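Local structure of putative ABC transporter subunit, substrate-binding component (Rhodopseudomonas palustris, 4EVQ) at residues A[88-93]-A[111-116]; A[128-133]-A[338-343]; A[19-24]-A[35-40]. The protein binds 4-hydroxybenzoate and probably delivers it and related aromatic acids to an ABC transporter as its periplasmic solute-binding component. All coordinates share one frame; numbering follows the deposited sequence. Where two conformers were deposited one is given.

Contact 1 (A[88-93]-A[111-116]); sequences GTVHSG and VPNAGA. With PHB (p-hydroxybenzoic acid), chain H.
Ser-92 and Gly-115 meet at one oxygen of p-hydroxybenzoic acid, O2' of its carboxylate, and the contact is best read as two loops closed around that group. Ser-92 OG gives its hydrogen to O2' at 2.6 Å, while Gly-115 N donates to the same oxygen from the other segment, nearly straight at 167°. The second carboxylate oxygen, O1', takes the backbone N-H of Ser-92 at 2.8 Å. With OG turned beside its own backbone N (chi1 -81°), Ser-92 thus grips both oxygens, one through the chain and one through the hydroxyl.

Direct bonds between the loops flank this site. Ala-114 N donates to Thr-89 O at 2.9 Å, in the carbonyl plane. Asn-113 sends its amide ND2 to Val-90 O over 3.1 Å; the acceptor lies in the amide plane, though the donor is tilted 21° from the plane of the carbonyl. The other end of this amide, OD1, is bonded to Gln-292 NE2, which probably sets which way the amide faces, and Asn-113 ND2 also comes within 3.4 Å of ring atom C6 of the ligand.

Van der Waals packing completes the contact. Pro-112 lays CD against the carbonyl carbon of Gly-88, just before the cis peptide bond that leads into Thr-89, and Ala-116 CB rests on Ser-92 OG and CB. Val-90 CG1 touches both Asn-113 ND2 and ligand atom C2.

His-91 is the N-cap of helix 92-105, its ND1 accepting a weak bond from Gly-93 N. The carboxylate therefore sits at the amino end of that helix, where the dipole probably adds to the pull of the donors; the chemistry is consistent with a pocket that holds a carboxylate through neutral hydrogen-bond donors of these two segments.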
loop_
_atom_site.group_PDB
_atom_site.type_symbol
_atom_site.label_atom_id
_atom_site.label_comp_id
_atom_site.label_asym_id
_atom_site.label_seq_id
_atom_site.Cartn_x
_atom_site.Cartn_y
_atom_site.Cartn_z
ATOM N N GLY A 88 4.823 -1.864 -10.469
ATOM C CA GLY A 88 3.819 -0.805 -10.374
ATOM C C GLY A 88 2.521 -1.410 -9.921
ATOM O O GLY A 88 2.376 -2.643 -9.839
ATOM N N THR A 89 1.549 -0.604 -9.481
ATOM C CA THR A 89 1.605 0.823 -9.283
ATOM C C THR A 89 0.890 1.173 -7.969
ATOM O O THR A 89 0.703 0.282 -7.113
ATOM C CB THR A 89 1.005 1.526 -10.482
ATOM O OG1 THR A 89 1.096 2.971 -10.291
ATOM C CG2 THR A 89 -0.448 1.155 -10.708
ATOM N N VAL A 90 0.494 2.424 -7.786
ATOM C CA VAL A 90 -0.224 2.887 -6.595
ATOM C C VAL A 90 -1.713 2.755 -6.638
ATOM O O VAL A 90 -2.302 2.177 -5.733
ATOM C CB VAL A 90 0.166 4.361 -6.296
ATOM C CG1 VAL A 90 -0.712 4.985 -5.212
ATOM C CG2 VAL A 90 1.645 4.438 -5.873
ATOM N N HIS A 91 -2.339 3.278 -7.676
ATOM C CA HIS A 91 -3.807 3.356 -7.791
ATOM C C HIS A 91 -4.381 2.022 -8.277
ATOM O O HIS A 91 -3.922 1.484 -9.279
ATOM C CB HIS A 91 -4.110 4.504 -8.768
ATOM C CG HIS A 91 -5.563 4.818 -8.974
ATOM N ND1 HIS A 91 -6.421 4.004 -9.683
ATOM C CD2 HIS A 91 -6.269 5.935 -8.685
ATOM C CE1 HIS A 91 -7.602 4.588 -9.784
ATOM N NE2 HIS A 91 -7.545 5.753 -9.167
ATOM N N SER A 92 -5.339 1.490 -7.545
ATOM C CA SER A 92 -5.880 0.172 -7.838
ATOM C C SER A 92 -6.503 0.040 -9.198
ATOM O O SER A 92 -6.449 -1.026 -9.786
ATOM C CB SER A 92 -6.932 -0.225 -6.807
ATOM O OG SER A 92 -6.377 -0.722 -5.616
ATOM N N GLY A 93 -7.140 1.087 -9.700
ATOM C CA GLY A 93 -7.715 1.009 -11.033
ATOM C C GLY A 93 -6.639 0.900 -12.119
ATOM O O GLY A 93 -6.796 0.110 -13.058
ATOM N N VAL A 111 3.757 -5.646 -7.633
ATOM C CA VAL A 111 2.863 -4.537 -7.263
ATOM C C VAL A 111 3.307 -4.015 -5.918
ATOM O O VAL A 111 3.216 -4.727 -4.923
ATOM C CB VAL A 111 1.429 -5.023 -7.217
ATOM C CG1 VAL A 111 0.483 -3.900 -6.774
ATOM C CG2 VAL A 111 0.993 -5.572 -8.541
ATOM N N PRO A 112 3.750 -2.755 -5.853
ATOM C CA PRO A 112 4.376 -2.231 -4.633
ATOM C C PRO A 112 3.413 -1.352 -3.803
ATOM O O PRO A 112 3.849 -0.700 -2.876
ATOM C CB PRO A 112 5.523 -1.380 -5.185
ATOM C CG PRO A 112 4.929 -0.760 -6.369
ATOM C CD PRO A 112 4.029 -1.834 -6.962
ATOM N N ASN A 113 2.165 -1.268 -4.218
ATOM C CA ASN A 113 1.176 -0.613 -3.361
ATOM C C ASN A 113 -0.272 -1.036 -3.643
ATOM O O ASN A 113 -0.955 -1.526 -2.744
ATOM C CB ASN A 113 1.198 0.931 -3.450
ATOM C CG ASN A 113 0.225 1.534 -2.449
ATOM O OD1 ASN A 113 0.472 1.468 -1.244
ATOM N ND2 ASN A 113 -0.928 2.014 -2.941
ATOM N N ALA A 114 -0.757 -0.845 -4.869
ATOM C CA ALA A 114 -2.179 -1.018 -5.174
ATOM C C ALA A 114 -2.761 -2.222 -4.480
ATOM O O ALA A 114 -2.287 -3.350 -4.667
ATOM C CB ALA A 114 -2.418 -1.125 -6.678
ATOM N N GLY A 115 -3.807 -2.013 -3.725
ATOM C CA GLY A 115 -4.437 -3.058 -2.935
ATOM C C GLY A 115 -5.503 -3.844 -3.605
ATOM O O GLY A 115 -6.083 -4.747 -2.961
ATOM N N ALA A 116 -5.759 -3.593 -4.880
ATOM C CA ALA A 116 -6.915 -4.184 -5.553
ATOM C C ALA A 116 -7.049 -5.654 -5.200
ATOM O O ALA A 116 -6.129 -6.452 -5.447
ATOM C CB ALA A 116 -6.774 -4.004 -7.067
HETATM C "C1'" PHB H . -4.969 2.068 -4.089
HETATM O "O1'" PHB H . -5.552 2.691 -5.006
HETATM O "O2'" PHB H . -4.897 0.777 -4.063
HETATM C C1 PHB H . -4.304 2.766 -2.968
HETATM C C2 PHB H . -3.874 4.081 -3.143
HETATM C C3 PHB H . -3.267 4.748 -2.090
HETATM C C4 PHB H . -3.113 4.123 -0.896
HETATM C C5 PHB H . -3.510 2.812 -0.707
HETATM C C6 PHB H . -4.107 2.165 -1.747
HETATM O O4 PHB H . -2.529 4.756 0.139
#

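Contact 2 (A[128-133]-A[338-343])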
loop_
_atom_site.group_PDB
_atom_site.type_symbol
_atom_site.label_atom_id
_atom_site.label_comp_id
_atom_site.label_asym_id
_atom_site.label_seq_id
_atom_site.Cartn_x
_atom_site.Cartn_y
_atom_site.Cartn_z
ATOM N N VAL A 128 2.990 -12.696 -11.000
ATOM C CA VAL A 128 2.469 -11.484 -10.352
ATOM C C VAL A 128 2.590 -11.630 -8.866
ATOM O O VAL A 128 2.107 -12.580 -8.266
ATOM C CB VAL A 128 1.016 -11.262 -10.787
ATOM C CG1 VAL A 128 0.365 -10.084 -9.996
ATOM C CG2 VAL A 128 0.916 -10.976 -12.270
ATOM N N PHE A 129 3.256 -10.646 -8.252
ATOM C CA PHE A 129 3.558 -10.609 -6.833
ATOM C C PHE A 129 3.140 -9.279 -6.250
ATOM O O PHE A 129 3.152 -8.291 -6.972
ATOM C CB PHE A 129 5.067 -10.807 -6.637
ATOM C CG PHE A 129 5.545 -12.106 -7.196
ATOM C CD1 PHE A 129 5.512 -13.219 -6.433
ATOM C CD2 PHE A 129 5.960 -12.197 -8.490
ATOM C CE1 PHE A 129 5.895 -14.446 -6.960
ATOM C CE2 PHE A 129 6.352 -13.461 -9.004
ATOM C CZ PHE A 129 6.315 -14.536 -8.228
ATOM N N ARG A 130 2.863 -9.245 -4.973
ATOM C CA ARG A 130 2.522 -7.979 -4.298
ATOM C C ARG A 130 3.358 -7.880 -3.042
ATOM O O ARG A 130 3.438 -8.824 -2.259
ATOM C CB ARG A 130 1.027 -7.923 -4.014
ATOM C CG ARG A 130 0.557 -6.679 -3.296
ATOM C CD ARG A 130 -0.811 -6.204 -3.720
ATOM N NE ARG A 130 -1.863 -7.187 -3.486
ATOM C CZ ARG A 130 -3.104 -7.046 -3.944
ATOM N NH1 ARG A 130 -3.417 -5.960 -4.643
ATOM N NH2 ARG A 130 -4.039 -7.968 -3.698
ATOM N N THR A 131 3.934 -6.686 -2.799
ATOM C CA THR A 131 4.689 -6.439 -1.596
ATOM C C THR A 131 3.956 -5.537 -0.571
ATOM O O THR A 131 4.538 -5.208 0.465
ATOM C CB THR A 131 6.055 -5.866 -1.847
ATOM O OG1 THR A 131 5.933 -4.590 -2.499
ATOM C CG2 THR A 131 6.937 -6.799 -2.682
ATOM N N SER A 132 2.715 -5.213 -0.872
ATOM C CA SER A 132 1.966 -4.274 -0.049
ATOM C C SER A 132 0.928 -4.966 0.836
ATOM O O SER A 132 1.287 -5.358 1.917
ATOM C CB SER A 132 1.412 -3.197 -0.948
ATOM O OG SER A 132 0.540 -3.725 -1.920
ATOM N N PHE A 133 -0.305 -5.122 0.356
ATOM C CA PHE A 133 -1.475 -5.548 1.123
ATOM C C PHE A 133 -2.608 -5.726 0.133
ATOM O O PHE A 133 -2.518 -5.264 -1.008
ATOM C CB PHE A 133 -1.852 -4.509 2.207
ATOM C CG PHE A 133 -2.233 -3.219 1.586
ATOM C CD1 PHE A 133 -1.251 -2.346 1.169
ATOM C CD2 PHE A 133 -3.546 -2.942 1.244
ATOM C CE1 PHE A 133 -1.576 -1.242 0.425
ATOM C CE2 PHE A 133 -3.857 -1.784 0.530
ATOM C CZ PHE A 133 -2.864 -0.981 0.104
ATOM N N ALA A 338 -1.098 -17.262 -3.188
ATOM C CA ALA A 338 -1.598 -16.335 -4.206
ATOM C C ALA A 338 -0.668 -15.119 -4.417
ATOM O O ALA A 338 -0.927 -14.238 -5.249
ATOM C CB ALA A 338 -2.986 -15.893 -3.821
ATOM N N HIS A 339 0.414 -15.100 -3.674
ATOM C CA HIS A 339 1.480 -14.110 -3.797
ATOM C C HIS A 339 1.136 -12.768 -3.181
ATOM O O HIS A 339 1.605 -11.721 -3.642
ATOM C CB HIS A 339 1.872 -13.884 -5.256
ATOM C CG HIS A 339 2.373 -15.120 -5.960
ATOM N ND1 HIS A 339 2.631 -15.094 -7.308
ATOM C CD2 HIS A 339 2.683 -16.370 -5.532
ATOM C CE1 HIS A 339 3.061 -16.294 -7.695
ATOM N NE2 HIS A 339 3.095 -17.079 -6.640
ATOM N N ASN A 340 0.367 -12.800 -2.102
ATOM C CA ASN A 340 0.118 -11.587 -1.307
ATOM C C ASN A 340 0.918 -11.698 -0.020
ATOM O O ASN A 340 1.104 -12.811 0.514
ATOM C CB ASN A 340 -1.368 -11.501 -0.982
ATOM C CG ASN A 340 -1.803 -10.111 -0.637
ATOM O OD1 ASN A 340 -1.568 -9.187 -1.400
ATOM N ND2 ASN A 340 -2.428 -9.960 0.504
ATOM N N PRO A 341 1.374 -10.588 0.595
ATOM C CA PRO A 341 2.095 -10.732 1.851
ATOM C C PRO A 341 1.262 -11.332 2.977
ATOM O O PRO A 341 0.070 -11.076 3.074
ATOM C CB PRO A 341 2.504 -9.293 2.219
ATOM C CG PRO A 341 2.505 -8.585 0.870
ATOM C CD PRO A 341 1.366 -9.170 0.144
ATOM N N VAL A 342 1.911 -12.143 3.810
ATOM C CA VAL A 342 1.336 -12.630 5.064
ATOM C C VAL A 342 2.089 -11.917 6.143
ATOM O O VAL A 342 3.310 -12.105 6.281
ATOM C CB VAL A 342 1.496 -14.158 5.138
ATOM C CG1 VAL A 342 0.956 -14.685 6.462
ATOM C CG2 VAL A 342 0.768 -14.753 3.965
ATOM N N GLN A 343 1.394 -11.050 6.892
ATOM C CA GLN A 343 2.079 -10.121 7.749
ATOM C C GLN A 343 1.163 -9.635 8.871
ATOM O O GLN A 343 -0.050 -9.666 8.736
ATOM C CB GLN A 343 2.562 -8.933 6.905
ATOM C CG GLN A 343 1.387 -8.078 6.407
ATOM C CD GLN A 343 1.786 -7.088 5.325
ATOM O OE1 GLN A 343 2.914 -6.637 5.293
ATOM N NE2 GLN A 343 0.868 -6.796 4.453
HETATM O O HOH W 1 -0.565 -13.578 -8.142
#
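His-339 ND1 donates to Val-128 O at 2.7 Å; the oxygen lies in the ring plane, but the donor stands well above the plane of the carbonyl. A water lies within hydrogen-bonding distance of both Val-128 O and Ala-338 O, beside the ring.

The same imidazole is also stacked. It lies offset on the phenyl ring of Phe-129, with centroids 4.3 Å apart and planes at 9°, and ND1 sits over the phenyl face near CE1. CG of His-339 is anti to the carbonyl carbon (chi1 -60°), which carries the ring against the strand, one edge to the carbonyl of Val-128 and one face to the phenyl. An alanine here would remove both the ring and its N-H, and would probably leave Val-128 O without its side-chain donor and one face of Phe-129 without its stacking partner.

Further along, Arg-130 N donates to His-339 O at 3.1 Å, and the arginine side chain, bent at chi2 and chi3, runs beside Asn-340. Arg-130 NE donates to Asn-340 OD1 at 2.9 Å, close to the guanidinium plane, although the amide is turned 76° from it. NH1 is held by Ala-114 O and Ala-116 O and NH2 by Thr-120, so the guanidinium is held by uncharged oxygens, with Phe-133 O over one face.

Pro-341 presses CD and CG on Arg-130 O, which finds no polar partner. Gln-343 NE2 closes the row on Ser-132 O at 2.9 Å.

Strand 128-130 is the outermost of its sheet, and the loop before strand 345-351 runs alongside it in roughly the same direction. Such returns of the chain between the two lobes belong to the hinged, two-domain fold of periplasmic binding proteins.

Contact 3 (A[19-24]-A[35-40]); sequences VGLLLP and AITRGL
Strand 17-23 and helix 30-46 form the first beta-alpha unit of a Rossmann-like lobe, the three-layer alpha/beta architecture of periplasmic binding proteins, and this contact is where the helix lies back on its own strand. The segment axes come within 10.3 Å and run nearly antiparallel, at 154°. Every second residue of the strand offers its side chain to the helix. Leu-21 meets Leu-40 tip to tip through their CD2 methyls, 3.7 Å apart in one of two conformers modelled for Leu-40. Leu-23 divides its two branches: CD1 lies 4.0 Å from Ile-36 CG2, while CD2 comes to 4.1 Å from Ile-36 CD1, so both meet the isoleucine as the side chains cross. Leu-23 CD1 also slides past Thr-37, 3.4 Å from Thr-37 OG1. A chi1 of -59° swings that hydroxyl back to Gly-33 O in the preceding turn, and it bonds to Tyr-25 OH as well; its polarity is thus satisfied inside an otherwise apolar interface. On the strand's other face Leu-22 packs on helix 67-80. Leu-21 and Leu-40 both touch Phe-58 of strand 54-62 and Ile-87 of strand 85-88, the two strands that flank strand 17-23.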
loop_
_atom_site.group_PDB
_atom_site.type_symbol
_atom_site.label_atom_id
_atom_site.label_comp_id
_atom_site.label_asym_id
_atom_site.label_seq_id
_atom_site.Cartn_x
_atom_site.Cartn_y
_atom_site.Cartn_z
ATOM N N VAL A 19 14.322 -2.304 -15.459
ATOM C CA VAL A 19 13.203 -2.419 -14.528
ATOM C C VAL A 19 12.233 -1.291 -14.862
ATOM O O VAL A 19 12.546 -0.096 -14.695
ATOM C CB VAL A 19 13.681 -2.370 -13.092
ATOM C CG1 VAL A 19 12.465 -2.459 -12.154
ATOM C CG2 VAL A 19 14.634 -3.517 -12.780
ATOM N N GLY A 20 11.074 -1.655 -15.387
ATOM C CA GLY A 20 10.057 -0.684 -15.689
ATOM C C GLY A 20 9.277 -0.319 -14.458
ATOM O O GLY A 20 8.811 -1.222 -13.774
ATOM N N LEU A 21 9.166 0.963 -14.169
ATOM C CA LEU A 21 8.458 1.460 -12.993
ATOM C C LEU A 21 7.299 2.229 -13.460
ATOM O O LEU A 21 7.466 3.320 -14.028
ATOM C CB LEU A 21 9.294 2.362 -12.113
ATOM C CG LEU A 21 10.554 1.876 -11.488
ATOM C CD1 LEU A 21 11.043 2.896 -10.434
ATOM C CD2 LEU A 21 10.289 0.558 -10.804
ATOM N N LEU A 22 6.108 1.715 -13.265
ATOM C CA LEU A 22 4.883 2.423 -13.588
ATOM C C LEU A 22 4.301 2.931 -12.289
ATOM O O LEU A 22 3.808 2.139 -11.473
ATOM C CB LEU A 22 3.892 1.479 -14.280
ATOM C CG LEU A 22 2.570 2.087 -14.748
ATOM C CD1 LEU A 22 2.803 3.087 -15.882
ATOM C CD2 LEU A 22 1.520 1.034 -15.167
ATOM N N LEU A 23 4.397 4.224 -12.071
ATOM C CA LEU A 23 4.038 4.818 -10.788
ATOM C C LEU A 23 3.518 6.197 -11.020
ATOM O O LEU A 23 3.797 6.785 -12.074
ATOM C CB LEU A 23 5.248 4.873 -9.835
ATOM C CG LEU A 23 5.741 3.525 -9.285
ATOM C CD1 LEU A 23 7.080 3.730 -8.610
ATOM C CD2 LEU A 23 4.706 2.989 -8.311
ATOM N N PRO A 24 2.797 6.751 -10.031
ATOM C CA PRO A 24 2.374 8.151 -10.140
ATOM C C PRO A 24 3.512 9.095 -9.816
ATOM O O PRO A 24 3.874 9.241 -8.656
ATOM C CB PRO A 24 1.234 8.255 -9.147
ATOM C CG PRO A 24 1.544 7.206 -8.109
ATOM C CD PRO A 24 2.221 6.086 -8.848
ATOM N N ALA A 35 7.911 8.024 -2.744
ATOM C CA ALA A 35 8.351 7.176 -1.632
ATOM C C ALA A 35 8.709 5.748 -2.076
ATOM O O ALA A 35 9.698 5.192 -1.617
ATOM C CB ALA A 35 7.265 7.146 -0.565
ATOM N N ILE A 36 7.890 5.176 -2.935
ATOM C CA ILE A 36 8.152 3.814 -3.436
ATOM C C ILE A 36 9.448 3.794 -4.221
ATOM O O ILE A 36 10.264 2.870 -4.072
ATOM C CB ILE A 36 6.963 3.326 -4.300
ATOM C CG1 ILE A 36 5.720 3.114 -3.396
ATOM C CG2 ILE A 36 7.324 2.046 -5.044
ATOM C CD1 ILE A 36 4.454 2.986 -4.190
ATOM N N THR A 37 9.625 4.781 -5.093
ATOM C CA THR A 37 10.842 4.842 -5.892
ATOM C C THR A 37 12.092 5.005 -5.005
ATOM O O THR A 37 13.135 4.336 -5.224
ATOM C CB THR A 37 10.743 5.995 -6.895
ATOM O OG1 THR A 37 9.604 5.794 -7.744
ATOM C CG2 THR A 37 11.975 6.081 -7.792
ATOM N N ARG A 38 11.961 5.834 -3.970
ATOM C CA ARG A 38 13.058 6.014 -3.013
ATOM C C ARG A 38 13.403 4.732 -2.285
ATOM O O ARG A 38 14.586 4.380 -2.136
ATOM C CB ARG A 38 12.745 7.119 -1.997
ATOM C CG ARG A 38 12.826 8.557 -2.543
ATOM C CD ARG A 38 12.315 9.518 -1.499
ATOM N NE ARG A 38 12.609 10.883 -1.876
ATOM C CZ ARG A 38 12.348 11.940 -1.118
ATOM N NH1 ARG A 38 11.662 11.810 0.018
ATOM N NH2 ARG A 38 12.758 13.158 -1.529
ATOM N N GLY A 39 12.387 4.028 -1.824
ATOM C CA GLY A 39 12.646 2.751 -1.173
ATOM C C GLY A 39 13.388 1.758 -2.071
ATOM O O GLY A 39 14.338 1.086 -1.647
ATOM N N LEU A 40 12.944 1.659 -3.310
ATOM C CA LEU A 40 13.560 0.733 -4.253
ATOM C C LEU A 40 14.992 1.161 -4.615
ATOM O O LEU A 40 15.919 0.335 -4.659
ATOM C CB LEU A 40 12.664 0.641 -5.477
ATOM C CG LEU A 40 13.134 -0.262 -6.601
ATOM C CD1 LEU A 40 13.384 -1.683 -6.124
ATOM C CD2 LEU A 40 12.060 -0.214 -7.652
#

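In the fold
All three contacts are buried and touch the same sheet, yet their chemistry changes across it. Contact 3, on the inner strand 17-23, is carried mainly by methyl groups. Contact 2, at the outermost strand 128-130, relies on side-chain donors to backbone and amide oxygens together with a ring stack. Contact 1 lies between them, about 11 Å from each by centres, and divides its polar groups between bonds across the segments and the ligand carboxylate. It touches both neighbours: Asn-113 O probably bonds to Ser-132 OG, while Val-90 CG2 packs on Ile-36 CD1 and Pro-24 CD. Contacts 2 and 3 do not touch, their nearest atoms being about 7 Å apart.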